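Local coordinates for protein 3-dehydroshikimate dehydratase (Pseudomonas putida, PDB 5HMQ) that converts 3-dehydroshikimate to protocatechuate in a metal-dependent TIM-barrel domain, fused to a dioxygenase-like domain that shows no dioxygenase activity but appears important for optimal activity in vivo, at residues 293-298 with 464-469; 409-414 with 460-465; 266-271 with 378-383; 469-474 with 494-499. All coordinates share one frame; numbering follows the deposited sequence.

Contact 1 of 4, residues 293-298 with 464-469; sequences SAYDGV and SLFDFA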
loop_
_atom_site.group_PDB
_atom_site.type_symbol
_atom_site.label_atom_id
_atom_site.label_comp_id
_atom_site.label_asym_id
_atom_site.label_seq_id
_atom_site.Cartn_x
_atom_site.Cartn_y
_atom_site.Cartn_z
ATOM N N SER C 293 -11.340 -24.540 16.167
ATOM C CA SER C 293 -10.845 -25.878 16.444
ATOM C C SER C 293 -9.501 -25.815 17.160
ATOM O O SER C 293 -8.732 -24.862 17.006
ATOM C CB SER C 293 -10.709 -26.676 15.150
ATOM O OG SER C 293 -10.003 -27.886 15.371
ATOM N N ALA C 294 -9.220 -26.853 17.945
ATOM C CA ALA C 294 -7.894 -27.015 18.519
ATOM C C ALA C 294 -6.913 -27.466 17.444
ATOM O O ALA C 294 -7.287 -28.119 16.465
ATOM C CB ALA C 294 -7.923 -28.025 19.665
ATOM N N TYR C 295 -5.645 -27.109 17.630
ATOM C CA TYR C 295 -4.606 -27.399 16.653
ATOM C C TYR C 295 -3.561 -28.336 17.238
ATOM O O TYR C 295 -3.340 -28.369 18.452
ATOM C CB TYR C 295 -3.923 -26.115 16.175
ATOM C CG TYR C 295 -4.889 -25.057 15.707
ATOM C CD1 TYR C 295 -5.607 -25.219 14.530
ATOM C CD2 TYR C 295 -5.088 -23.899 16.444
ATOM C CE1 TYR C 295 -6.494 -24.257 14.098
ATOM C CE2 TYR C 295 -5.974 -22.930 16.021
ATOM C CZ TYR C 295 -6.674 -23.115 14.848
ATOM O OH TYR C 295 -7.557 -22.155 14.422
ATOM N N ASP C 296 -2.914 -29.092 16.356
ATOM C CA ASP C 296 -1.778 -29.941 16.699
ATOM C C ASP C 296 -0.635 -29.698 15.719
ATOM O O ASP C 296 -0.073 -30.621 15.126
ATOM C CB ASP C 296 -2.183 -31.413 16.723
ATOM C CG ASP C 296 -1.115 -32.300 17.331
ATOM O OD1 ASP C 296 -0.364 -31.810 18.201
ATOM O OD2 ASP C 296 -1.023 -33.482 16.941
ATOM N N GLY C 297 -0.281 -28.429 15.539
ATOM C CA GLY C 297 0.832 -28.071 14.682
ATOM C C GLY C 297 0.504 -28.160 13.200
ATOM O O GLY C 297 -0.657 -28.219 12.777
ATOM N N VAL C 298 1.566 -28.160 12.400
ATOM C CA VAL C 298 1.463 -28.173 10.945
ATOM C C VAL C 298 1.456 -29.615 10.457
ATOM O O VAL C 298 2.325 -30.412 10.832
ATOM C CB VAL C 298 2.620 -27.384 10.308
ATOM C CG1 VAL C 298 2.596 -27.537 8.795
ATOM C CG2 VAL C 298 2.548 -25.919 10.705
ATOM N N SER C 464 -9.196 -13.637 13.916
ATOM C CA SER C 464 -10.629 -13.906 13.884
ATOM C C SER C 464 -10.948 -15.304 13.358
ATOM O O SER C 464 -11.638 -16.075 14.031
ATOM C CB SER C 464 -11.352 -12.840 13.050
ATOM O OG SER C 464 -10.932 -12.856 11.697
ATOM N N LEU C 465 -10.446 -15.651 12.171
ATOM C CA LEU C 465 -10.805 -16.932 11.570
ATOM C C LEU C 465 -10.268 -18.112 12.369
ATOM O O LEU C 465 -10.919 -19.161 12.429
ATOM C CB LEU C 465 -10.302 -17.009 10.127
ATOM C CG LEU C 465 -11.214 -16.432 9.040
ATOM C CD1 LEU C 465 -11.154 -14.911 9.028
ATOM C CD2 LEU C 465 -10.860 -17.001 7.670
ATOM N N PHE C 466 -9.089 -17.975 12.973
ATOM C CA PHE C 466 -8.429 -19.096 13.632
ATOM C C PHE C 466 -8.165 -18.853 15.112
ATOM O O PHE C 466 -7.515 -19.685 15.759
ATOM C CB PHE C 466 -7.128 -19.427 12.897
ATOM C CG PHE C 466 -7.341 -19.840 11.471
ATOM C CD1 PHE C 466 -7.735 -21.132 11.166
ATOM C CD2 PHE C 466 -7.177 -18.931 10.441
ATOM C CE1 PHE C 466 -7.943 -21.514 9.856
ATOM C CE2 PHE C 466 -7.386 -19.306 9.130
ATOM C CZ PHE C 466 -7.770 -20.599 8.836
ATOM N N ASP C 467 -8.651 -17.739 15.664
ATOM C CA ASP C 467 -8.545 -17.437 17.095
ATOM C C ASP C 467 -7.092 -17.466 17.570
ATOM O O ASP C 467 -6.781 -17.979 18.647
ATOM C CB ASP C 467 -9.414 -18.385 17.925
ATOM C CG ASP C 467 -9.691 -17.853 19.320
ATOM O OD1 ASP C 467 -9.606 -16.623 19.514
ATOM O OD2 ASP C 467 -10.001 -18.665 20.219
ATOM N N PHE C 468 -6.193 -16.915 16.760
ATOM C CA PHE C 468 -4.827 -16.698 17.209
ATOM C C PHE C 468 -4.764 -15.512 18.167
ATOM O O PHE C 468 -5.662 -14.667 18.212
ATOM C CB PHE C 468 -3.896 -16.464 16.017
ATOM C CG PHE C 468 -3.496 -17.723 15.293
ATOM C CD1 PHE C 468 -4.264 -18.872 15.382
ATOM C CD2 PHE C 468 -2.344 -17.752 14.526
ATOM C CE1 PHE C 468 -3.893 -20.027 14.717
ATOM C CE2 PHE C 468 -1.965 -18.904 13.859
ATOM C CZ PHE C 468 -2.742 -20.042 13.956
ATOM N N ALA C 469 -3.678 -15.451 18.934
ATOM C CA ALA C 469 -3.470 -14.391 19.910
ATOM C C ALA C 469 -2.128 -13.713 19.664
ATOM O O ALA C 469 -1.227 -14.277 19.041
ATOM C CB ALA C 469 -3.535 -14.929 21.346
#
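Y295 reaches across to F466 and F468 in a buried contact of mixed polar and aromatic character, joining the first strand of the first VOC module to the turn that leaves helix 455-465 in the second. One ring from segment 293-298 does all the work. Its phenol oxygen, Y295 OH, donates to F466 O at 2.8 Å, so a backbone carbonyl in the turn after helix 455-465 is met by the tip of a side chain from the other module. The C=O...donor angle is 110°, a side-on approach slightly out of the carbonyl plane, and the acceptor lies at the edge of the tyrosine ring. The same hydroxyl is close to the root of the phenylalanine side chain, with Y295 OH 3.2 Å from F466 CB, and it also borders the edge of the F466 ring.

F468 completes the aromatic part as an offset edge-to-face pair with its edge toward the tyrosine ring: the planes stand at 81° and the centroids are 5.9 Å apart. The closest atoms are Y295 CE2 and F468 CE1, at 3.8 Å. On the opposite face of the tyrosine ring, S293 O sits 3.4 Å above the plane of Y295, over its centre. With CG beside the backbone N (chi1 -51°), the Y295 ring folds back over that carbonyl.

Around the three rings, V371 of strand 363-371 and L495 of the loop before strand 496-501 touch Y295, the ring of Y462 from helix 455-465 meets F468, and R380 of helix 374-383 lies against D467.

Contact 2 of 4, residues 409-414 with 460-465; sequences SLLYLV and LFYKSL
L411 and Y462 mark the closest backbone approach between strand 410-414 and residues 460-465 of helix 455-465, yet their CA atoms remain 11.3 Å apart, so side chains alone bridge the gap. The strand belongs to the first of two VOC modules, the beta-alpha-beta-beta-beta units of the glyoxalase fold, and the helix to the second. The contact is therefore apolar packing between modules, with no hydrogen bond across it.

L411 is the single contributor from the strand. Its CG stands anti to the carbonyl carbon (chi1 -66°), and the isopropyl fork at its end meets two aromatic residues that follow each other on the helix. Branch CD1 arrives at the rim of the phenylalanine, with L411 CD1 4.1 Å from F461 CE2 and close to the plane of that ring; leucine and phenylalanine come from opposite directions. The tyrosine is met at its outer end instead: both methyls approach the hydroxyl, L411 CD2 lying 3.9 Å from Y462 OH.

The two rings also brace each other, since F461 CD2 sits 3.7 Å above the face of Y462, toward its rim, while the phenylalanine turns its own edge to the tyrosine. Beyond the two segments, F466, from the turn after the helix, and T367 of strand 363-371 also touch L411, which is thus enclosed by both modules.

On the helix itself, L460 O takes two donors from S464, approaching from opposite faces of the carbonyl plane: S464 OG at 2.7 Å and S464 N at 3.0 Å from L460 O.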
loop_
_atom_site.group_PDB
_atom_site.type_symbol
_atom_site.label_atom_id
_atom_site.label_comp_id
_atom_site.label_asym_id
_atom_site.label_seq_id
_atom_site.Cartn_x
_atom_site.Cartn_y
_atom_site.Cartn_z
ATOM N N SER C 409 -2.213 -18.170 -1.342
ATOM C CA SER C 409 -1.984 -19.439 -0.667
ATOM C C SER C 409 -3.226 -19.950 0.063
ATOM O O SER C 409 -4.150 -19.205 0.400
ATOM C CB SER C 409 -0.827 -19.306 0.325
ATOM O OG SER C 409 -1.084 -18.298 1.286
ATOM N N LEU C 410 -3.215 -21.260 0.308
ATOM C CA LEU C 410 -4.317 -22.011 0.887
ATOM C C LEU C 410 -3.942 -22.539 2.267
ATOM O O LEU C 410 -2.763 -22.732 2.577
ATOM C CB LEU C 410 -4.714 -23.181 -0.020
ATOM C CG LEU C 410 -5.152 -22.813 -1.438
ATOM C CD1 LEU C 410 -5.536 -24.058 -2.223
ATOM C CD2 LEU C 410 -6.307 -21.820 -1.395
ATOM N N LEU C 411 -4.960 -22.770 3.094
ATOM C CA LEU C 411 -4.805 -23.426 4.390
ATOM C C LEU C 411 -5.697 -24.661 4.409
ATOM O O LEU C 411 -6.925 -24.541 4.457
ATOM C CB LEU C 411 -5.156 -22.482 5.541
ATOM C CG LEU C 411 -4.265 -21.260 5.768
ATOM C CD1 LEU C 411 -4.909 -20.313 6.761
ATOM C CD2 LEU C 411 -2.894 -21.693 6.265
ATOM N N TYR C 412 -5.083 -25.842 4.369
ATOM C CA TYR C 412 -5.837 -27.088 4.418
ATOM C C TYR C 412 -6.188 -27.446 5.856
ATOM O O TYR C 412 -5.364 -27.318 6.765
ATOM C CB TYR C 412 -5.045 -28.238 3.797
ATOM C CG TYR C 412 -4.491 -27.969 2.420
ATOM C CD1 TYR C 412 -5.332 -27.782 1.332
ATOM C CD2 TYR C 412 -3.122 -27.941 2.203
ATOM C CE1 TYR C 412 -4.822 -27.549 0.070
ATOM C CE2 TYR C 412 -2.606 -27.718 0.950
ATOM C CZ TYR C 412 -3.456 -27.519 -0.114
ATOM O OH TYR C 412 -2.933 -27.290 -1.366
ATOM N N LEU C 413 -7.419 -27.909 6.054
ATOM C CA LEU C 413 -7.909 -28.316 7.367
ATOM C C LEU C 413 -7.866 -29.840 7.425
ATOM O O LEU C 413 -8.801 -30.515 6.984
ATOM C CB LEU C 413 -9.314 -27.775 7.608
ATOM C CG LEU C 413 -9.466 -26.271 7.368
ATOM C CD1 LEU C 413 -10.901 -25.826 7.588
ATOM C CD2 LEU C 413 -8.512 -25.488 8.259
ATOM N N VAL C 414 -6.783 -30.382 7.977
ATOM C CA VAL C 414 -6.541 -31.820 7.993
ATOM C C VAL C 414 -6.918 -32.359 9.365
ATOM O O VAL C 414 -6.343 -31.955 10.384
ATOM C CB VAL C 414 -5.078 -32.145 7.659
ATOM C CG1 VAL C 414 -4.839 -33.645 7.733
ATOM C CG2 VAL C 414 -4.725 -31.614 6.278
ATOM N N LEU C 460 -5.693 -9.484 11.603
ATOM C CA LEU C 460 -7.114 -9.711 11.850
ATOM C C LEU C 460 -7.574 -11.029 11.239
ATOM O O LEU C 460 -8.435 -11.716 11.802
ATOM C CB LEU C 460 -7.934 -8.543 11.304
ATOM C CG LEU C 460 -9.452 -8.679 11.388
ATOM C CD1 LEU C 460 -9.888 -8.936 12.818
ATOM C CD2 LEU C 460 -10.112 -7.424 10.851
ATOM N N PHE C 461 -7.015 -11.394 10.085
ATOM C CA PHE C 461 -7.373 -12.655 9.441
ATOM C C PHE C 461 -7.115 -13.836 10.369
ATOM O O PHE C 461 -7.985 -14.695 10.558
ATOM C CB PHE C 461 -6.587 -12.797 8.132
ATOM C CG PHE C 461 -6.691 -14.156 7.490
ATOM C CD1 PHE C 461 -7.746 -14.461 6.646
ATOM C CD2 PHE C 461 -5.713 -15.116 7.708
ATOM C CE1 PHE C 461 -7.836 -15.705 6.049
ATOM C CE2 PHE C 461 -5.797 -16.361 7.113
ATOM C CZ PHE C 461 -6.860 -16.655 6.282
ATOM N N TYR C 462 -5.925 -13.887 10.972
ATOM C CA TYR C 462 -5.575 -15.013 11.830
ATOM C C TYR C 462 -6.233 -14.910 13.202
ATOM O O TYR C 462 -6.607 -15.932 13.788
ATOM C CB TYR C 462 -4.055 -15.123 11.960
ATOM C CG TYR C 462 -3.431 -15.990 10.888
ATOM C CD1 TYR C 462 -3.558 -17.374 10.929
ATOM C CD2 TYR C 462 -2.722 -15.428 9.833
ATOM C CE1 TYR C 462 -2.994 -18.175 9.952
ATOM C CE2 TYR C 462 -2.154 -16.222 8.849
ATOM C CZ TYR C 462 -2.292 -17.595 8.917
ATOM O OH TYR C 462 -1.730 -18.393 7.945
ATOM N N LYS C 463 -6.374 -13.693 13.738
ATOM C CA LYS C 463 -7.022 -13.540 15.037
ATOM C C LYS C 463 -8.484 -13.972 14.991
ATOM O O LYS C 463 -8.980 -14.599 15.933
ATOM C CB LYS C 463 -6.920 -12.097 15.528
ATOM C CG LYS C 463 -5.619 -11.748 16.220
ATOM C CD LYS C 463 -5.712 -10.368 16.854
ATOM C CE LYS C 463 -4.555 -10.104 17.803
ATOM N NZ LYS C 463 -4.647 -8.749 18.414
ATOM N N SER C 464 -9.196 -13.637 13.916
ATOM C CA SER C 464 -10.629 -13.906 13.884
ATOM C C SER C 464 -10.948 -15.304 13.358
ATOM O O SER C 464 -11.638 -16.075 14.031
ATOM C CB SER C 464 -11.352 -12.840 13.050
ATOM O OG SER C 464 -10.932 -12.856 11.697
ATOM N N LEU C 465 -10.446 -15.651 12.171
ATOM C CA LEU C 465 -10.805 -16.932 11.570
ATOM C C LEU C 465 -10.268 -18.112 12.369
ATOM O O LEU C 465 -10.919 -19.161 12.429
ATOM C CB LEU C 465 -10.302 -17.009 10.127
ATOM C CG LEU C 465 -11.214 -16.432 9.040
ATOM C CD1 LEU C 465 -11.154 -14.911 9.028
ATOM C CD2 LEU C 465 -10.860 -17.001 7.670
#

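Contact 3 of 4, residues 266-271 with 378-383; sequences LEEQTR and LKRATA
E268 and R380 both set CG anti to the backbone N (chi1 166° in each), which sends their side chains out from two different helices toward one another. The glutamate then runs on extended, whereas the arginine bends at chi3 (-98°), turning its guanidinium so that NH2 leads into the carboxylate. The result is a salt bridge between two buried side chains, made through a single nitrogen. R380 NH2 lies 2.9 Å from E268 OE1 in a weak hydrogen bond. It is modelled still nearer to the other oxygen, but the 2.4 Å between R380 NH2 and E268 OE2 is too short to be trusted in detail. The two planes are nearly parallel, 16° apart, with the carboxylate stepped off the guanidinium plane and E268 OE2 at the guanidinium edge. A second bond fixes the arginine further back along its chain, where R380 NE donates to P290 O.

The helix backbones stay well apart: the nearest CA atoms, those of E268 and A383, are 11.6 Å from each other. Of the two segments, only these side chains cross the gap.

Helix 252-276 follows the last strand of the TIM barrel, 238-240, and helix 374-383 belongs to the first VOC module, so this bridge ties the lyase domain to the dioxygenase-like one. P289 and F384 pack on E268, helix 222-231 lies against L266 and T270, and strand 388-389 touches L378 and T382.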
loop_
_atom_site.group_PDB
_atom_site.type_symbol
_atom_site.label_atom_id
_atom_site.label_comp_id
_atom_site.label_asym_id
_atom_site.label_seq_id
_atom_site.Cartn_x
_atom_site.Cartn_y
_atom_site.Cartn_z
ATOM N N LEU C 266 -15.034 -8.394 17.309
ATOM C CA LEU C 266 -15.232 -7.624 18.534
ATOM C C LEU C 266 -16.464 -8.091 19.295
ATOM O O LEU C 266 -16.439 -8.193 20.528
ATOM C CB LEU C 266 -15.351 -6.138 18.202
ATOM C CG LEU C 266 -15.842 -5.238 19.338
ATOM C CD1 LEU C 266 -14.890 -5.275 20.522
ATOM C CD2 LEU C 266 -16.043 -3.814 18.852
ATOM N N GLU C 267 -17.556 -8.370 18.580
ATOM C CA GLU C 267 -18.783 -8.798 19.244
ATOM C C GLU C 267 -18.590 -10.123 19.973
ATOM O O GLU C 267 -19.042 -10.278 21.113
ATOM C CB GLU C 267 -19.917 -8.909 18.227
ATOM C CG GLU C 267 -20.457 -7.572 17.751
ATOM C CD GLU C 267 -21.609 -7.724 16.782
ATOM O OE1 GLU C 267 -22.146 -8.847 16.666
ATOM O OE2 GLU C 267 -21.980 -6.719 16.140
ATOM N N GLU C 268 -17.921 -11.086 19.334
ATOM C CA GLU C 268 -17.695 -12.377 19.972
ATOM C C GLU C 268 -16.809 -12.226 21.204
ATOM O O GLU C 268 -17.114 -12.762 22.277
ATOM C CB GLU C 268 -17.072 -13.352 18.974
ATOM C CG GLU C 268 -16.498 -14.586 19.646
ATOM C CD GLU C 268 -15.698 -15.443 18.675
ATOM O OE1 GLU C 268 -14.675 -14.956 18.165
ATOM O OE2 GLU C 268 -16.105 -16.581 18.410
ATOM N N GLN C 269 -15.703 -11.492 21.065
ATOM C CA GLN C 269 -14.814 -11.278 22.200
ATOM C C GLN C 269 -15.499 -10.483 23.293
ATOM O O GLN C 269 -15.237 -10.708 24.481
ATOM C CB GLN C 269 -13.535 -10.561 21.757
ATOM C CG GLN C 269 -12.697 -11.348 20.781
ATOM C CD GLN C 269 -12.314 -12.704 21.332
ATOM O OE1 GLN C 269 -12.698 -13.740 20.789
ATOM N NE2 GLN C 269 -11.558 -12.705 22.420
ATOM N N THR C 270 -16.382 -9.560 22.923
ATOM C CA THR C 270 -17.116 -8.850 23.958
ATOM C C THR C 270 -18.103 -9.787 24.642
ATOM O O THR C 270 -18.155 -9.830 25.876
ATOM C CB THR C 270 -17.829 -7.636 23.361
ATOM O OG1 THR C 270 -16.865 -6.758 22.764
ATOM C CG2 THR C 270 -18.586 -6.878 24.433
ATOM N N ARG C 271 -18.780 -10.645 23.868
ATOM C CA ARG C 271 -19.715 -11.595 24.466
ATOM C C ARG C 271 -19.007 -12.499 25.464
ATOM O O ARG C 271 -19.480 -12.687 26.591
ATOM C CB ARG C 271 -20.395 -12.439 23.387
ATOM C CG ARG C 271 -21.276 -13.545 23.972
ATOM C CD ARG C 271 -22.019 -14.339 22.909
ATOM N NE ARG C 271 -21.111 -14.943 21.937
ATOM C CZ ARG C 271 -20.361 -16.015 22.183
ATOM N NH1 ARG C 271 -20.404 -16.604 23.370
ATOM N NH2 ARG C 271 -19.564 -16.497 21.241
ATOM N N LEU C 378 -13.778 -25.081 9.583
ATOM C CA LEU C 378 -14.334 -24.616 8.316
ATOM C C LEU C 378 -15.516 -23.683 8.535
ATOM O O LEU C 378 -15.633 -22.652 7.859
ATOM C CB LEU C 378 -14.750 -25.807 7.454
ATOM C CG LEU C 378 -15.445 -25.425 6.147
ATOM C CD1 LEU C 378 -14.493 -24.645 5.261
ATOM C CD2 LEU C 378 -15.969 -26.658 5.426
ATOM N N LYS C 379 -16.398 -24.016 9.478
ATOM C CA LYS C 379 -17.585 -23.194 9.679
ATOM C C LYS C 379 -17.234 -21.846 10.292
ATOM O O LYS C 379 -17.864 -20.834 9.960
ATOM C CB LYS C 379 -18.601 -23.937 10.546
ATOM C CG LYS C 379 -19.340 -25.039 9.801
ATOM C CD LYS C 379 -20.228 -25.853 10.726
ATOM C CE LYS C 379 -20.798 -27.063 10.004
ATOM N NZ LYS C 379 -21.564 -27.949 10.923
ATOM N N ARG C 380 -16.230 -21.804 11.170
ATOM C CA ARG C 380 -15.801 -20.528 11.731
ATOM C C ARG C 380 -15.162 -19.639 10.671
ATOM O O ARG C 380 -15.441 -18.435 10.616
ATOM C CB ARG C 380 -14.828 -20.753 12.887
ATOM C CG ARG C 380 -14.084 -19.490 13.280
ATOM C CD ARG C 380 -13.207 -19.696 14.489
ATOM N NE ARG C 380 -13.869 -19.233 15.699
ATOM C CZ ARG C 380 -13.592 -18.083 16.302
ATOM N NH1 ARG C 380 -12.662 -17.279 15.806
ATOM N NH2 ARG C 380 -14.245 -17.739 17.401
ATOM N N ALA C 381 -14.301 -20.211 9.825
ATOM C CA ALA C 381 -13.689 -19.427 8.757
ATOM C C ALA C 381 -14.747 -18.861 7.818
ATOM O O ALA C 381 -14.627 -17.725 7.347
ATOM C CB ALA C 381 -12.680 -20.280 7.989
ATOM N N THR C 382 -15.789 -19.647 7.533
ATOM C CA THR C 382 -16.891 -19.153 6.714
ATOM C C THR C 382 -17.692 -18.084 7.449
ATOM O O THR C 382 -18.120 -17.095 6.842
ATOM C CB THR C 382 -17.794 -20.315 6.298
ATOM O OG1 THR C 382 -17.019 -21.297 5.596
ATOM C CG2 THR C 382 -18.922 -19.824 5.400
ATOM N N ALA C 383 -17.908 -18.264 8.756
ATOM C CA ALA C 383 -18.669 -17.281 9.523
ATOM C C ALA C 383 -17.985 -15.922 9.525
ATOM O O ALA C 383 -18.662 -14.886 9.514
ATOM C CB ALA C 383 -18.878 -17.773 10.955
#

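Contact 4 of 4, residues 469-474 with 494-499; sequences AADDEV and TLRLPL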
loop_
_atom_site.group_PDB
_atom_site.type_symbol
_atom_site.label_atom_id
_atom_site.label_comp_id
_atom_site.label_asym_id
_atom_site.label_seq_id
_atom_site.Cartn_x
_atom_site.Cartn_y
_atom_site.Cartn_z
ATOM N N ALA C 469 -3.678 -15.451 18.934
ATOM C CA ALA C 469 -3.470 -14.391 19.910
ATOM C C ALA C 469 -2.128 -13.713 19.664
ATOM O O ALA C 469 -1.227 -14.277 19.041
ATOM C CB ALA C 469 -3.535 -14.929 21.346
ATOM N N ALA C 470 -2.014 -12.486 20.169
ATOM C CA ALA C 470 -0.776 -11.725 20.055
ATOM C C ALA C 470 0.358 -12.396 20.824
ATOM O O ALA C 470 0.150 -13.033 21.860
ATOM C CB ALA C 470 -0.980 -10.298 20.566
ATOM N N ASP C 471 1.572 -12.255 20.295
ATOM C CA ASP C 471 2.757 -12.883 20.879
ATOM C C ASP C 471 3.994 -12.037 20.572
ATOM O O ASP C 471 4.983 -12.507 20.004
ATOM C CB ASP C 471 2.909 -14.314 20.367
ATOM C CG ASP C 471 4.006 -15.080 21.086
ATOM O OD1 ASP C 471 4.215 -14.840 22.295
ATOM O OD2 ASP C 471 4.668 -15.918 20.434
ATOM N N ASP C 472 3.945 -10.763 20.931
ATOM C CA ASP C 472 4.979 -9.811 20.542
ATOM C C ASP C 472 6.129 -9.763 21.550
ATOM O O ASP C 472 5.996 -10.185 22.700
ATOM C CB ASP C 472 4.373 -8.419 20.396
ATOM C CG ASP C 472 3.056 -8.443 19.631
ATOM O OD1 ASP C 472 3.043 -8.920 18.480
ATOM O OD2 ASP C 472 2.033 -8.010 20.202
ATOM N N GLU C 473 7.260 -9.206 21.106
ATOM C CA GLU C 473 8.507 -9.158 21.864
ATOM C C GLU C 473 9.112 -7.771 21.745
ATOM O O GLU C 473 9.073 -7.170 20.670
ATOM C CB GLU C 473 9.521 -10.184 21.355
ATOM C CG GLU C 473 9.284 -11.607 21.795
ATOM C CD GLU C 473 10.442 -12.505 21.423
ATOM O OE1 GLU C 473 11.439 -11.982 20.882
ATOM O OE2 GLU C 473 10.357 -13.725 21.667
ATOM N N VAL C 474 9.644 -7.247 22.843
ATOM C CA VAL C 474 10.294 -5.940 22.834
ATOM C C VAL C 474 11.796 -6.140 23.045
ATOM O O VAL C 474 12.234 -6.621 24.095
ATOM C CB VAL C 474 9.659 -4.987 23.872
ATOM C CG1 VAL C 474 9.901 -5.417 25.332
ATOM C CG2 VAL C 474 10.107 -3.554 23.643
ATOM N N THR C 494 0.871 -24.531 19.583
ATOM C CA THR C 494 1.393 -25.470 18.596
ATOM C C THR C 494 1.631 -24.805 17.247
ATOM O O THR C 494 2.339 -25.371 16.406
ATOM C CB THR C 494 0.447 -26.662 18.428
ATOM O OG1 THR C 494 -0.783 -26.225 17.836
ATOM C CG2 THR C 494 0.157 -27.306 19.777
ATOM N N LEU C 495 1.060 -23.623 17.025
ATOM C CA LEU C 495 1.288 -22.841 15.819
ATOM C C LEU C 495 1.777 -21.455 16.215
ATOM O O LEU C 495 1.131 -20.772 17.015
ATOM C CB LEU C 495 0.009 -22.721 14.986
ATOM C CG LEU C 495 -0.648 -23.996 14.458
ATOM C CD1 LEU C 495 -2.056 -23.698 13.969
ATOM C CD2 LEU C 495 0.184 -24.618 13.348
ATOM N N ARG C 496 2.914 -21.043 15.658
ATOM C CA ARG C 496 3.517 -19.751 15.968
ATOM C C ARG C 496 3.924 -19.096 14.661
ATOM O O ARG C 496 4.564 -19.727 13.815
ATOM C CB ARG C 496 4.725 -19.874 16.905
ATOM C CG ARG C 496 4.451 -20.596 18.213
ATOM C CD ARG C 496 5.643 -20.486 19.158
ATOM N NE ARG C 496 5.859 -19.133 19.660
ATOM C CZ ARG C 496 6.673 -18.831 20.665
ATOM N NH1 ARG C 496 7.343 -19.790 21.277
ATOM N NH2 ARG C 496 6.809 -17.573 21.062
ATOM N N LEU C 497 3.570 -17.823 14.510
ATOM C CA LEU C 497 3.662 -17.128 13.228
ATOM C C LEU C 497 4.176 -15.716 13.454
ATOM O O LEU C 497 3.397 -14.758 13.537
ATOM C CB LEU C 497 2.302 -17.119 12.526
ATOM C CG LEU C 497 2.241 -16.857 11.024
ATOM C CD1 LEU C 497 2.521 -18.135 10.253
ATOM C CD2 LEU C 497 0.874 -16.300 10.667
ATOM N N PRO C 498 5.491 -15.548 13.578
ATOM C CA PRO C 498 6.053 -14.195 13.586
ATOM C C PRO C 498 5.881 -13.537 12.229
ATOM O O PRO C 498 5.803 -14.203 11.194
ATOM C CB PRO C 498 7.530 -14.415 13.932
ATOM C CG PRO C 498 7.796 -15.844 13.636
ATOM C CD PRO C 498 6.510 -16.578 13.836
ATOM N N LEU C 499 5.796 -12.210 12.245
ATOM C CA LEU C 499 5.442 -11.442 11.060
ATOM C C LEU C 499 6.403 -10.274 10.915
ATOM O O LEU C 499 6.485 -9.420 11.806
ATOM C CB LEU C 499 3.991 -10.960 11.140
ATOM C CG LEU C 499 2.960 -12.078 11.316
ATOM C CD1 LEU C 499 1.645 -11.539 11.845
ATOM C CD2 LEU C 499 2.746 -12.830 10.014
#
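R496 NH2 donates to D471 OD2 at 2.8 Å, a salt bridge near the edge of the curved sheet of the second VOC module. The two residues are not on adjacent strands: strand 484-489 runs between 469-474 and 496-501, pairing through A487 with D471 and through L488 with L497. The charged side chains reach past it, on the side of the sheet that carries the metal site.

The bond enters on the syn lone pair of D471 OD2, with an N-H...O angle of 147°. Its acceptor lies at the guanidinium edge but somewhat out of that plane, and the carboxylate and guanidinium planes are inclined by 42°. A bend at chi3 of R496 (69°) turns the head group toward the aspartate, and D471 answers with CG anti to its own backbone nitrogen. Contact rests on one nitrogen and one oxygen: R496 NE stands farther off, 3.5 Å from D471 OD2.

The rest of the guanidinium is held by residues from later in the chain. R496 NH1 donates to A610 O, and R496 NE makes a weak bond to Y612 OH. R605 brings a second positive charge close to R496 NH1, which the carboxylate of D471 may partly offset. The R496 side chain, about 9 Å from the magnesium ion, packs behind the ligand H445, consistent with a second-shell place; H523 and E601 complete that metal site. A further acidic group stands close by without touching: E473 OE2 is 5.3 Å from R496 NH2.

Overall arrangement
Helix 455-465 and the turn after it form the hub. Contacts 1 and 2 share S464 and L465, have centres 8 Å apart, and merge where F466 CZ packs on L411 CD1 at 3.5 Å. Contact 4 continues from contact 1 through A469, and L495 CD1 meets Y295 CG at 3.6 Å. Contact 3 lies 13 Å by centres from both 1 and 2, and L465 CD2 touches A381 CB at 3.8 Å; it links this hub to the TIM barrel. Contacts 3 and 4 do not touch. Contact 4 is the one beside the magnesium site of the C-terminal domain, which is distinct from the catalytic metal site of the TIM barrel; F468 of contact 1 is about 10 Å from H445, side chain to side chain.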